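Local coordinates for inosine-uridine nucleoside N-ribohydrolase (Xanthomonas oryzae pv. oryzae, PDB 4KL0), which probably hydrolyses N-glycosidic bonds, as nucleoside hydrolases of its family do, and binds calcium, at residues L221-V234 / E348-R362. Residues are numbered along the deposited sequence; the frame is centred on the assembly and turned at random.
Sequences LRILTKEAAYKAAV and EHVGHAEVVRPEKAR
K231 crosses P358 obliquely, its CG 3.9 Å from P358 CB, and then runs on beside V355. With CG anti to the backbone N (chi1 -168°), the chain carries NZ into the turn spanning H352 to V355, where the ammonium bonds V355 O at 2.8 Å and H352 O at 3.1 Å. H352 O also receives V355 N, from the opposite face of its carbonyl plane. The two segments set out together as neighbouring parallel strands, 221-224 and 348-350, in the Rossmann-like sheet of the nucleoside hydrolase fold; four backbone hydrogen bonds run between L221-T225 and E348-V350, the last from T225 N to V350 O. On one face of this pair R222 and E348 lie side by side in a salt bridge: R222 NH2 meets the syn lone pair of E348 OE1 at 2.7 Å, and R222 NE reaches the same oxygen from above the carboxylate plane, while R222 NH1 bonds A324 O. Beyond the strands A228 CB packs against V350 CG1, and A228 CB lies 3.7 Å from V355 CG2, so that helix 226-231 packs against 350-355. Further along, R362 NE donates in its guanidinium plane to A233 O, only 2.6 Å away, and its NH1 makes a longer salt bridge with E359 OE2.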
loop_
_atom_site.group_PDB
_atom_site.type_symbol
_atom_site.label_atom_id
_atom_site.label_comp_id
_atom_site.label_asym_id
_atom_site.label_seq_id
_atom_site.Cartn_x
_atom_site.Cartn_y
_atom_site.Cartn_z
ATOM N N LEU A 221 0.377 -11.033 -12.861
ATOM C CA LEU A 221 0.938 -10.540 -11.593
ATOM C C LEU A 221 1.879 -9.411 -11.846
ATOM O O LEU A 221 2.717 -9.472 -12.760
ATOM C CB LEU A 221 1.767 -11.650 -10.925
ATOM C CG LEU A 221 1.189 -12.780 -10.117
ATOM C CD1 LEU A 221 2.384 -13.635 -9.615
ATOM C CD2 LEU A 221 0.371 -12.211 -8.940
ATOM N N ARG A 222 1.816 -8.339 -11.052
ATOM C CA ARG A 222 2.770 -7.269 -11.204
ATOM C C ARG A 222 3.339 -7.000 -9.808
ATOM O O ARG A 222 2.558 -6.764 -8.889
ATOM C CB ARG A 222 2.115 -5.996 -11.730
ATOM C CG ARG A 222 3.102 -4.852 -11.950
ATOM C CD ARG A 222 2.403 -3.678 -12.658
ATOM N NE ARG A 222 2.152 -4.108 -14.024
ATOM C CZ ARG A 222 1.516 -3.371 -14.922
ATOM N NH1 ARG A 222 1.086 -2.152 -14.590
ATOM N NH2 ARG A 222 1.344 -3.844 -16.145
ATOM N N ILE A 223 4.650 -7.132 -9.660
ATOM C CA ILE A 223 5.274 -7.143 -8.318
ATOM C C ILE A 223 6.173 -5.926 -8.230
ATOM O O ILE A 223 7.149 -5.752 -9.006
ATOM C CB ILE A 223 6.134 -8.372 -8.048
ATOM C CG1 ILE A 223 5.442 -9.730 -8.285
ATOM C CG2 ILE A 223 6.657 -8.310 -6.582
ATOM C CD1 ILE A 223 4.312 -9.999 -7.409
ATOM N N LEU A 224 5.850 -5.040 -7.307
ATOM C CA LEU A 224 6.640 -3.826 -7.146
ATOM C C LEU A 224 7.517 -4.035 -5.924
ATOM O O LEU A 224 7.034 -4.513 -4.897
ATOM C CB LEU A 224 5.732 -2.622 -6.846
ATOM C CG LEU A 224 6.458 -1.263 -6.830
ATOM C CD1 LEU A 224 5.710 -0.247 -7.635
ATOM C CD2 LEU A 224 6.729 -0.717 -5.341
ATOM N N THR A 225 8.779 -3.676 -6.008
ATOM C CA THR A 225 9.729 -4.057 -4.962
ATOM C C THR A 225 10.234 -2.794 -4.254
ATOM O O THR A 225 10.037 -1.629 -4.689
ATOM C CB THR A 225 10.926 -4.770 -5.585
ATOM O OG1 THR A 225 11.662 -3.827 -6.367
ATOM C CG2 THR A 225 10.455 -5.866 -6.474
ATOM N N LYS A 226 10.896 -2.967 -3.131
ATOM C CA LYS A 226 11.314 -1.800 -2.360
ATOM C C LYS A 226 12.264 -0.857 -3.151
ATOM O O LYS A 226 12.257 0.340 -2.923
ATOM C CB LYS A 226 11.958 -2.260 -1.027
ATOM C CG LYS A 226 13.213 -3.101 -1.247
ATOM C CD LYS A 226 13.660 -3.803 0.027
ATOM C CE LYS A 226 15.015 -4.517 -0.207
ATOM N NZ LYS A 226 15.737 -4.686 1.104
ATOM N N GLU A 227 13.054 -1.415 -4.089
ATOM C CA GLU A 227 13.953 -0.584 -4.912
ATOM C C GLU A 227 13.239 0.455 -5.784
ATOM O O GLU A 227 13.792 1.549 -6.076
ATOM C CB GLU A 227 14.871 -1.496 -5.745
ATOM C CG GLU A 227 15.881 -2.235 -4.849
ATOM C CD GLU A 227 15.327 -3.531 -4.265
ATOM O OE1 GLU A 227 14.223 -3.993 -4.705
ATOM O OE2 GLU A 227 16.005 -4.102 -3.366
ATOM N N ALA A 228 12.010 0.133 -6.183
ATOM C CA ALA A 228 11.173 1.051 -6.957
ATOM C C ALA A 228 10.850 2.260 -6.092
ATOM O O ALA A 228 10.865 3.394 -6.558
ATOM C CB ALA A 228 9.897 0.349 -7.396
ATOM N N ALA A 229 10.553 2.036 -4.807
ATOM C CA ALA A 229 10.261 3.184 -3.940
ATOM C C ALA A 229 11.454 4.094 -3.647
ATOM O O ALA A 229 11.296 5.329 -3.524
ATOM C CB ALA A 229 9.614 2.739 -2.612
ATOM N N TYR A 230 12.654 3.504 -3.508
ATOM C CA TYR A 230 13.836 4.298 -3.187
ATOM C C TYR A 230 13.995 5.387 -4.241
ATOM O O TYR A 230 14.303 6.554 -3.947
ATOM C CB TYR A 230 15.104 3.410 -3.165
ATOM C CG TYR A 230 15.094 2.290 -2.144
ATOM C CD1 TYR A 230 14.274 2.320 -1.043
ATOM C CD2 TYR A 230 15.944 1.186 -2.281
ATOM C CE1 TYR A 230 14.290 1.273 -0.089
ATOM C CE2 TYR A 230 15.949 0.139 -1.355
ATOM C CZ TYR A 230 15.130 0.189 -0.267
ATOM O OH TYR A 230 15.187 -0.847 0.647
ATOM N N LYS A 231 13.751 5.003 -5.480
ATOM C CA LYS A 231 13.968 5.944 -6.552
ATOM C C LYS A 231 12.998 7.145 -6.517
ATOM O O LYS A 231 13.344 8.267 -6.921
ATOM C CB LYS A 231 13.865 5.195 -7.858
ATOM C CG LYS A 231 14.347 6.003 -9.056
ATOM C CD LYS A 231 14.677 5.065 -10.188
ATOM C CE LYS A 231 15.429 5.779 -11.286
ATOM N NZ LYS A 231 15.019 5.160 -12.585
ATOM N N ALA A 232 11.785 6.910 -6.024
ATOM C CA ALA A 232 10.746 7.945 -6.007
ATOM C C ALA A 232 10.456 8.477 -4.583
ATOM O O ALA A 232 9.342 8.942 -4.292
ATOM C CB ALA A 232 9.455 7.374 -6.657
ATOM N N ALA A 233 11.451 8.411 -3.691
ATOM C CA ALA A 233 11.262 8.793 -2.295
ATOM C C ALA A 233 10.874 10.250 -2.208
ATOM O O ALA A 233 11.382 11.069 -2.987
ATOM C CB ALA A 233 12.577 8.552 -1.483
ATOM N N VAL A 234 9.971 10.586 -1.301
ATOM C CA VAL A 234 9.485 11.967 -1.141
ATOM C C VAL A 234 10.153 12.651 0.061
ATOM O O VAL A 234 10.616 11.995 1.003
ATOM C CB VAL A 234 7.962 11.996 -0.978
ATOM C CG1 VAL A 234 7.259 11.375 -2.234
ATOM C CG2 VAL A 234 7.544 11.326 0.362
ATOM N N GLU A 348 5.159 -9.490 -14.037
ATOM C CA GLU A 348 5.992 -8.352 -14.311
ATOM C C GLU A 348 6.680 -7.817 -13.082
ATOM O O GLU A 348 6.107 -7.856 -11.974
ATOM C CB GLU A 348 5.141 -7.225 -14.913
ATOM C CG GLU A 348 4.571 -7.565 -16.266
ATOM C CD GLU A 348 3.681 -6.448 -16.715
ATOM O OE1 GLU A 348 2.756 -6.109 -15.945
ATOM O OE2 GLU A 348 3.912 -5.897 -17.805
ATOM N N HIS A 349 7.882 -7.271 -13.273
ATOM C CA HIS A 349 8.650 -6.750 -12.171
ATOM C C HIS A 349 8.781 -5.247 -12.257
ATOM O O HIS A 349 9.104 -4.675 -13.331
ATOM C CB HIS A 349 10.042 -7.426 -12.140
ATOM C CG HIS A 349 11.009 -6.763 -11.205
ATOM N ND1 HIS A 349 12.165 -6.148 -11.638
ATOM C CD2 HIS A 349 10.974 -6.588 -9.865
ATOM C CE1 HIS A 349 12.801 -5.619 -10.603
ATOM N NE2 HIS A 349 12.113 -5.894 -9.511
ATOM N N VAL A 350 8.507 -4.557 -11.147
ATOM C CA VAL A 350 8.823 -3.131 -11.080
ATOM C C VAL A 350 9.830 -2.820 -9.966
ATOM O O VAL A 350 9.451 -2.754 -8.776
ATOM C CB VAL A 350 7.559 -2.224 -10.873
ATOM C CG1 VAL A 350 7.929 -0.713 -10.887
ATOM C CG2 VAL A 350 6.482 -2.540 -11.937
ATOM N N GLY A 351 11.097 -2.636 -10.352
ATOM C CA GLY A 351 12.151 -2.201 -9.456
ATOM C C GLY A 351 12.709 -0.838 -9.820
ATOM O O GLY A 351 12.002 -0.004 -10.392
ATOM N N HIS A 352 13.969 -0.565 -9.486
ATOM C CA HIS A 352 14.457 0.809 -9.659
ATOM C C HIS A 352 14.500 1.222 -11.149
ATOM O O HIS A 352 14.119 2.344 -11.509
ATOM C CB HIS A 352 15.835 1.009 -9.013
ATOM C CG HIS A 352 16.936 0.305 -9.725
ATOM N ND1 HIS A 352 17.757 0.940 -10.631
ATOM C CD2 HIS A 352 17.338 -0.991 -9.694
ATOM C CE1 HIS A 352 18.630 0.068 -11.119
ATOM N NE2 HIS A 352 18.403 -1.109 -10.561
ATOM N N ALA A 353 14.910 0.297 -12.011
ATOM C CA ALA A 353 15.105 0.629 -13.448
ATOM C C ALA A 353 13.767 0.900 -14.138
ATOM O O ALA A 353 13.650 1.666 -15.108
ATOM C CB ALA A 353 15.816 -0.519 -14.148
ATOM N N GLU A 354 12.750 0.285 -13.585
ATOM C CA GLU A 354 11.411 0.321 -14.152
ATOM C C GLU A 354 10.624 1.560 -13.728
ATOM O O GLU A 354 9.574 1.820 -14.294
ATOM C CB GLU A 354 10.636 -0.941 -13.732
ATOM C CG GLU A 354 11.115 -2.245 -14.373
ATOM C CD GLU A 354 12.462 -2.744 -13.795
ATOM O OE1 GLU A 354 12.808 -2.497 -12.603
ATOM O OE2 GLU A 354 13.197 -3.392 -14.568
ATOM N N VAL A 355 11.063 2.278 -12.707
ATOM C CA VAL A 355 10.497 3.586 -12.416
ATOM C C VAL A 355 11.192 4.606 -13.308
ATOM O O VAL A 355 12.245 5.101 -12.963
ATOM C CB VAL A 355 10.698 3.990 -10.931
ATOM C CG1 VAL A 355 10.006 5.351 -10.641
ATOM C CG2 VAL A 355 10.115 2.888 -10.032
ATOM N N VAL A 356 10.580 4.904 -14.452
ATOM C CA VAL A 356 11.255 5.714 -15.479
ATOM C C VAL A 356 11.061 7.229 -15.307
ATOM O O VAL A 356 11.872 8.050 -15.809
ATOM C CB VAL A 356 10.901 5.208 -16.876
ATOM C CG1 VAL A 356 11.429 3.766 -17.062
ATOM C CG2 VAL A 356 9.397 5.283 -17.106
ATOM N N ARG A 357 10.027 7.607 -14.561
ATOM C CA ARG A 357 9.780 9.013 -14.262
ATOM C C ARG A 357 9.638 9.314 -12.767
ATOM O O ARG A 357 8.558 9.701 -12.315
ATOM C CB ARG A 357 8.522 9.539 -15.009
ATOM C CG ARG A 357 8.461 9.267 -16.537
ATOM C CD ARG A 357 9.439 10.141 -17.328
ATOM N NE ARG A 357 9.369 9.901 -18.778
ATOM C CZ ARG A 357 10.421 9.563 -19.540
ATOM N NH1 ARG A 357 11.634 9.419 -19.001
ATOM N NH2 ARG A 357 10.266 9.370 -20.852
ATOM N N PRO A 358 10.742 9.202 -11.996
ATOM C CA PRO A 358 10.614 9.363 -10.548
ATOM C C PRO A 358 10.244 10.755 -10.069
ATOM O O PRO A 358 9.564 10.840 -9.033
ATOM C CB PRO A 358 11.995 8.939 -10.017
ATOM C CG PRO A 358 12.900 9.165 -11.145
ATOM C CD PRO A 358 12.143 8.992 -12.406
ATOM N N GLU A 359 10.674 11.834 -10.738
ATOM C CA GLU A 359 10.294 13.165 -10.215
ATOM C C GLU A 359 8.817 13.401 -10.509
ATOM O O GLU A 359 8.112 14.028 -9.716
ATOM C CB GLU A 359 11.181 14.323 -10.726
ATOM C CG GLU A 359 10.748 15.739 -10.239
ATOM C CD GLU A 359 10.550 15.905 -8.696
ATOM O OE1 GLU A 359 9.529 16.538 -8.310
ATOM O OE2 GLU A 359 11.411 15.453 -7.874
ATOM N N LYS A 360 8.338 12.848 -11.623
ATOM C CA LYS A 360 6.915 12.914 -11.909
ATOM C C LYS A 360 6.093 12.045 -10.922
ATOM O O LYS A 360 5.016 12.438 -10.519
ATOM C CB LYS A 360 6.613 12.511 -13.351
ATOM C CG LYS A 360 5.112 12.580 -13.699
ATOM C CD LYS A 360 4.865 13.161 -15.043
ATOM C CE LYS A 360 5.118 12.208 -16.159
ATOM N NZ LYS A 360 4.969 12.960 -17.458
ATOM N N ALA A 361 6.602 10.869 -10.588
ATOM C CA ALA A 361 5.954 10.055 -9.549
ATOM C C ALA A 361 5.854 10.819 -8.234
ATOM O O ALA A 361 4.797 10.812 -7.555
ATOM C CB ALA A 361 6.702 8.716 -9.368
ATOM N N ARG A 362 6.944 11.474 -7.821
ATOM C CA ARG A 362 6.908 12.305 -6.611
ATOM C C ARG A 362 5.840 13.406 -6.688
ATOM O O ARG A 362 5.077 13.621 -5.737
ATOM C CB ARG A 362 8.261 12.987 -6.379
ATOM C CG ARG A 362 9.397 12.076 -5.929
ATOM C CD ARG A 362 10.628 12.951 -5.542
ATOM N NE ARG A 362 11.806 12.097 -5.369
ATOM C CZ ARG A 362 12.719 11.864 -6.310
ATOM N NH1 ARG A 362 12.615 12.448 -7.515
ATOM N NH2 ARG A 362 13.749 11.056 -6.041
HETATM O O HOH W 1 1.566 -8.132 -15.205
HETATM O O HOH W 2 14.089 -4.808 -7.356
#